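Local coordinates for long form salivary protein D7L1 (Aedes aegypti, PDB 3DXL), which binds and sequesters biogenic amines and leukotrienes released by the host, modulating blood feeding by the female mosquito, at residues S152-C157 against K195-I200. Sequence-based numbering, arbitrary orientation.
Sequences SYFEFC and KGIRYI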
ATOM      1  N   SER A 152       8.590  -7.276  -6.817  1.00  8.63           N
ATOM      2  CA  SER A 152       8.681  -5.838  -7.046  1.00  8.37           C
ATOM      3  C   SER A 152       7.386  -5.322  -7.663  1.00  8.30           C
ATOM      4  O   SER A 152       6.909  -5.882  -8.657  1.00  8.63           O
ATOM      5  CB  SER A 152       9.814  -5.564  -8.018  1.00  8.97           C
ATOM      6  OG  SER A 152       9.746  -4.233  -8.503  1.00  9.41           O
ATOM      7  N   TYR A 153       6.810  -4.260  -7.106  1.00  8.01           N
ATOM      8  CA  TYR A 153       5.599  -3.721  -7.710  1.00  8.34           C
ATOM      9  C   TYR A 153       5.883  -3.190  -9.118  1.00  8.37           C
ATOM     10  O   TYR A 153       5.058  -3.295 -10.020  1.00  8.76           O
ATOM     11  CB  TYR A 153       4.919  -2.643  -6.844  1.00  8.79           C
ATOM     12  CG  TYR A 153       3.427  -2.598  -7.110  1.00  8.56           C
ATOM     13  CD1 TYR A 153       2.531  -3.214  -6.237  1.00  9.06           C
ATOM     14  CD2 TYR A 153       2.910  -1.998  -8.262  1.00  9.27           C
ATOM     15  CE1 TYR A 153       1.169  -3.222  -6.493  1.00  8.90           C
ATOM     16  CE2 TYR A 153       1.560  -1.999  -8.536  1.00  8.45           C
ATOM     17  CZ  TYR A 153       0.686  -2.618  -7.646  1.00  8.49           C
ATOM     18  OH  TYR A 153      -0.665  -2.635  -7.909  1.00  9.76           O
ATOM     19  N   PHE A 154       7.061  -2.595  -9.293  1.00  8.77           N
ATOM     20  CA  PHE A 154       7.464  -2.096 -10.607  1.00  8.68           C
ATOM     21  C   PHE A 154       7.494  -3.235 -11.629  1.00  8.88           C
ATOM     22  O   PHE A 154       7.000  -3.079 -12.746  1.00  9.18           O
ATOM     23  CB  PHE A 154       8.837  -1.411 -10.538  1.00  9.02           C
ATOM     24  CG  PHE A 154       8.840  -0.060  -9.850  1.00  9.26           C
ATOM     25  CD1 PHE A 154       9.449   1.022 -10.481  1.00 10.15           C
ATOM     26  CD2 PHE A 154       8.305   0.134  -8.579  1.00 10.39           C
ATOM     27  CE1 PHE A 154       9.497   2.271  -9.880  1.00 11.47           C
ATOM     28  CE2 PHE A 154       8.361   1.405  -7.968  1.00  9.70           C
ATOM     29  CZ  PHE A 154       8.962   2.469  -8.622  1.00  9.92           C
ATOM     30  N   GLU A 155       8.075  -4.371 -11.252  1.00  9.03           N
ATOM     31  CA  GLU A 155       8.114  -5.529 -12.141  1.00  9.80           C
ATOM     32  C   GLU A 155       6.732  -6.057 -12.470  1.00  9.85           C
ATOM     33  O   GLU A 155       6.477  -6.450 -13.603  1.00 10.27           O
ATOM     34  CB  GLU A 155       9.005  -6.618 -11.575  1.00 10.58           C
ATOM     35  CG  GLU A 155      10.444  -6.197 -11.575  1.00 12.83           C
ATOM     36  CD  GLU A 155      11.386  -7.276 -11.120  1.00 16.88           C
ATOM     37  OE1 GLU A 155      10.947  -8.430 -10.902  1.00 19.05           O
ATOM     38  OE2 GLU A 155      12.585  -6.959 -10.992  1.00 18.73           O
ATOM     39  N   PHE A 156       5.834  -6.076 -11.485  1.00  9.34           N
ATOM     40  CA  PHE A 156       4.447  -6.459 -11.742  1.00  9.30           C
ATOM     41  C   PHE A 156       3.857  -5.619 -12.883  1.00  9.26           C
ATOM     42  O   PHE A 156       3.271  -6.167 -13.818  1.00  9.81           O
ATOM     43  CB  PHE A 156       3.605  -6.337 -10.459  1.00  9.27           C
ATOM     44  CG  PHE A 156       2.120  -6.198 -10.718  1.00  9.14           C
ATOM     45  CD1 PHE A 156       1.368  -7.271 -11.199  1.00  9.50           C
ATOM     46  CD2 PHE A 156       1.488  -4.978 -10.519  1.00  9.51           C
ATOM     47  CE1 PHE A 156       0.015  -7.109 -11.477  1.00 11.62           C
ATOM     48  CE2 PHE A 156       0.127  -4.823 -10.781  1.00 10.72           C
ATOM     49  CZ  PHE A 156      -0.604  -5.890 -11.263  1.00 11.30           C
ATOM     50  N   CYS A 157       4.015  -4.299 -12.803  1.00  8.84           N
ATOM     51  CA  CYS A 157       3.476  -3.411 -13.825  1.00  9.33           C
ATOM     52  C   CYS A 157       4.190  -3.615 -15.163  1.00  9.49           C
ATOM     53  O   CYS A 157       3.542  -3.730 -16.218  1.00 10.36           O
ATOM     54  CB  CYS A 157       3.587  -1.955 -13.385  1.00  9.41           C
ATOM     55  SG  CYS A 157       2.585  -1.551 -11.933  1.00 10.47           S
ATOM     56  N   LYS A 195       0.006   4.265  -8.597  1.00  9.42           N
ATOM     57  CA  LYS A 195      -1.029   3.794  -7.680  1.00  9.85           C
ATOM     58  C   LYS A 195      -0.501   2.667  -6.798  1.00  9.82           C
ATOM     59  O   LYS A 195      -0.847   2.575  -5.620  1.00 10.10           O
ATOM     60  CB  LYS A 195      -2.287   3.376  -8.440  1.00 10.43           C
ATOM     61  CG  LYS A 195      -3.052   4.578  -8.936  1.00 11.28           C
ATOM     62  CD  LYS A 195      -4.249   4.192  -9.764  1.00 13.90           C
ATOM     63  CE  LYS A 195      -5.058   5.412 -10.146  1.00 14.44           C
ATOM     64  NZ  LYS A 195      -5.930   5.132 -11.310  1.00 16.30           N
ATOM     65  N   GLY A 196       0.362   1.822  -7.352  1.00  9.74           N
ATOM     66  CA  GLY A 196       0.916   0.702  -6.601  1.00  9.93           C
ATOM     67  C   GLY A 196       1.818   1.099  -5.455  1.00  9.77           C
ATOM     68  O   GLY A 196       1.944   0.371  -4.474  1.00  9.83           O
ATOM     69  N   ILE A 197       2.472   2.250  -5.579  1.00  9.46           N
ATOM     70  CA  ILE A 197       3.263   2.787  -4.472  1.00 10.74           C
ATOM     71  C   ILE A 197       2.551   3.924  -3.753  1.00 10.29           C
ATOM     72  O   ILE A 197       3.141   4.595  -2.910  1.00 11.14           O
ATOM     73  CB  ILE A 197       4.668   3.213  -4.914  1.00 10.50           C
ATOM     74  CG1 ILE A 197       4.577   4.367  -5.950  1.00 12.78           C
ATOM     75  CG2 ILE A 197       5.416   1.966  -5.386  1.00 12.77           C
ATOM     76  CD1 ILE A 197       5.897   4.955  -6.394  1.00 13.30           C
ATOM     77  N   ARG A 198       1.281   4.120  -4.108  1.00 10.35           N
ATOM     78  CA  ARG A 198       0.359   4.976  -3.350  1.00 10.56           C
ATOM     79  C   ARG A 198       0.668   6.473  -3.448  1.00 10.76           C
ATOM     80  O   ARG A 198       0.208   7.268  -2.639  1.00 11.01           O
ATOM     81  CB  ARG A 198       0.245   4.498  -1.886  1.00 11.19           C
ATOM     82  CG  ARG A 198      -0.770   3.368  -1.662  1.00 10.95           C
ATOM     83  CD  ARG A 198      -0.325   2.019  -2.228  1.00 10.42           C
ATOM     84  NE  ARG A 198      -1.280   0.959  -1.906  1.00  9.32           N
ATOM     85  CZ  ARG A 198      -1.163  -0.312  -2.264  1.00  9.41           C
ATOM     86  NH1 ARG A 198      -0.128  -0.732  -2.982  1.00 10.45           N
ATOM     87  NH2 ARG A 198      -2.101  -1.186  -1.910  1.00 10.67           N
ATOM     88  N   TYR A 199       1.443   6.863  -4.462  1.00 10.57           N
ATOM     89  CA  TYR A 199       1.637   8.292  -4.750  1.00 10.45           C
ATOM     90  C   TYR A 199       0.353   8.899  -5.306  1.00 10.83           C
ATOM     91  O   TYR A 199       0.123  10.093  -5.150  1.00 11.26           O
ATOM     92  CB  TYR A 199       2.761   8.521  -5.758  1.00 10.65           C
ATOM     93  CG  TYR A 199       4.157   8.298  -5.251  1.00 10.13           C
ATOM     94  CD1 TYR A 199       4.410   7.706  -4.018  1.00 10.89           C
ATOM     95  CD2 TYR A 199       5.241   8.651  -6.047  1.00  9.82           C
ATOM     96  CE1 TYR A 199       5.699   7.492  -3.591  1.00 10.31           C
ATOM     97  CE2 TYR A 199       6.521   8.440  -5.637  1.00 10.23           C
ATOM     98  CZ  TYR A 199       6.762   7.864  -4.413  1.00  9.84           C
ATOM     99  OH  TYR A 199       8.046   7.634  -4.012  1.00 10.11           O
ATOM    100  N   ILE A 200      -0.458   8.057  -5.953  1.00 10.86           N
ATOM    101  CA  ILE A 200      -1.765   8.427  -6.481  1.00 11.89           C
ATOM    102  C   ILE A 200      -2.783   7.476  -5.869  1.00 12.32           C
ATOM    103  O   ILE A 200      -2.552   6.269  -5.812  1.00 12.56           O
ATOM    104  CB  ILE A 200      -1.805   8.317  -8.035  1.00 11.99           C
ATOM    105  CG1 ILE A 200      -0.749   9.232  -8.680  1.00 11.56           C
ATOM    106  CG2 ILE A 200      -3.203   8.594  -8.592  1.00 13.27           C
ATOM    107  CD1 ILE A 200      -1.048  10.729  -8.632  1.00 13.43           C
TER
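Tyr153, in the first turn of helix 153-161, lays its ring flat against Gly196, the last residue of helix 184-196. The CA of Gly196 sits 3.6 Å from the centroid of the Tyr153 ring and only 21° off the ring normal, a CH-pi contact shifted toward the rim, where Gly196 CA lies 3.4 Å from Tyr153 CE2. Gly196 has no side chain, and the ring rests directly on the backbone at the end of the helix. With its CG anti to the backbone N (chi1 -152°), Tyr153 reaches across to the glycine, while CD2 of Phe156, one turn on in its own helix, covers the opposite face of the ring.

Both segments belong to the C-terminal odorant-binding-protein-like domain, the half of this two-domain D7 protein that takes up biogenic amines. Its helices 153-161 and 184-196 are also stapled covalently, through the disulfide between Cys157 and Cys192, and Ser152, which caps the first of them by accepting from Glu155 N at OG, also hydrogen-bonds Glu268, a noradrenaline-binding residue.

Packing is looser beside the glycine. Phe154 and Ile197 meet at a slant, through a single pair of atoms, Phe154 CE2 and Ile197 CG2, 4.0 Å apart; Phe264 of helix 257-271 joins them, meeting the Phe154 ring edge-to-face. On the more polar flank, Arg198 folds back so that NH1 donates to Gly196 O (2.8 Å), which lies nearly in the guanidinium plane, although the donor stands 39° out of the carbonyl plane. That NH1 comes no closer than 4.5 Å to Tyr153, at CE1. Beyond the two segments, the partly exposed Arg198 forms a salt bridge with Glu7 and a cation-pi contact with Phe11, and its NH2 hydrogen-bonds a glycerol molecule, probably from the crystallisation liquor.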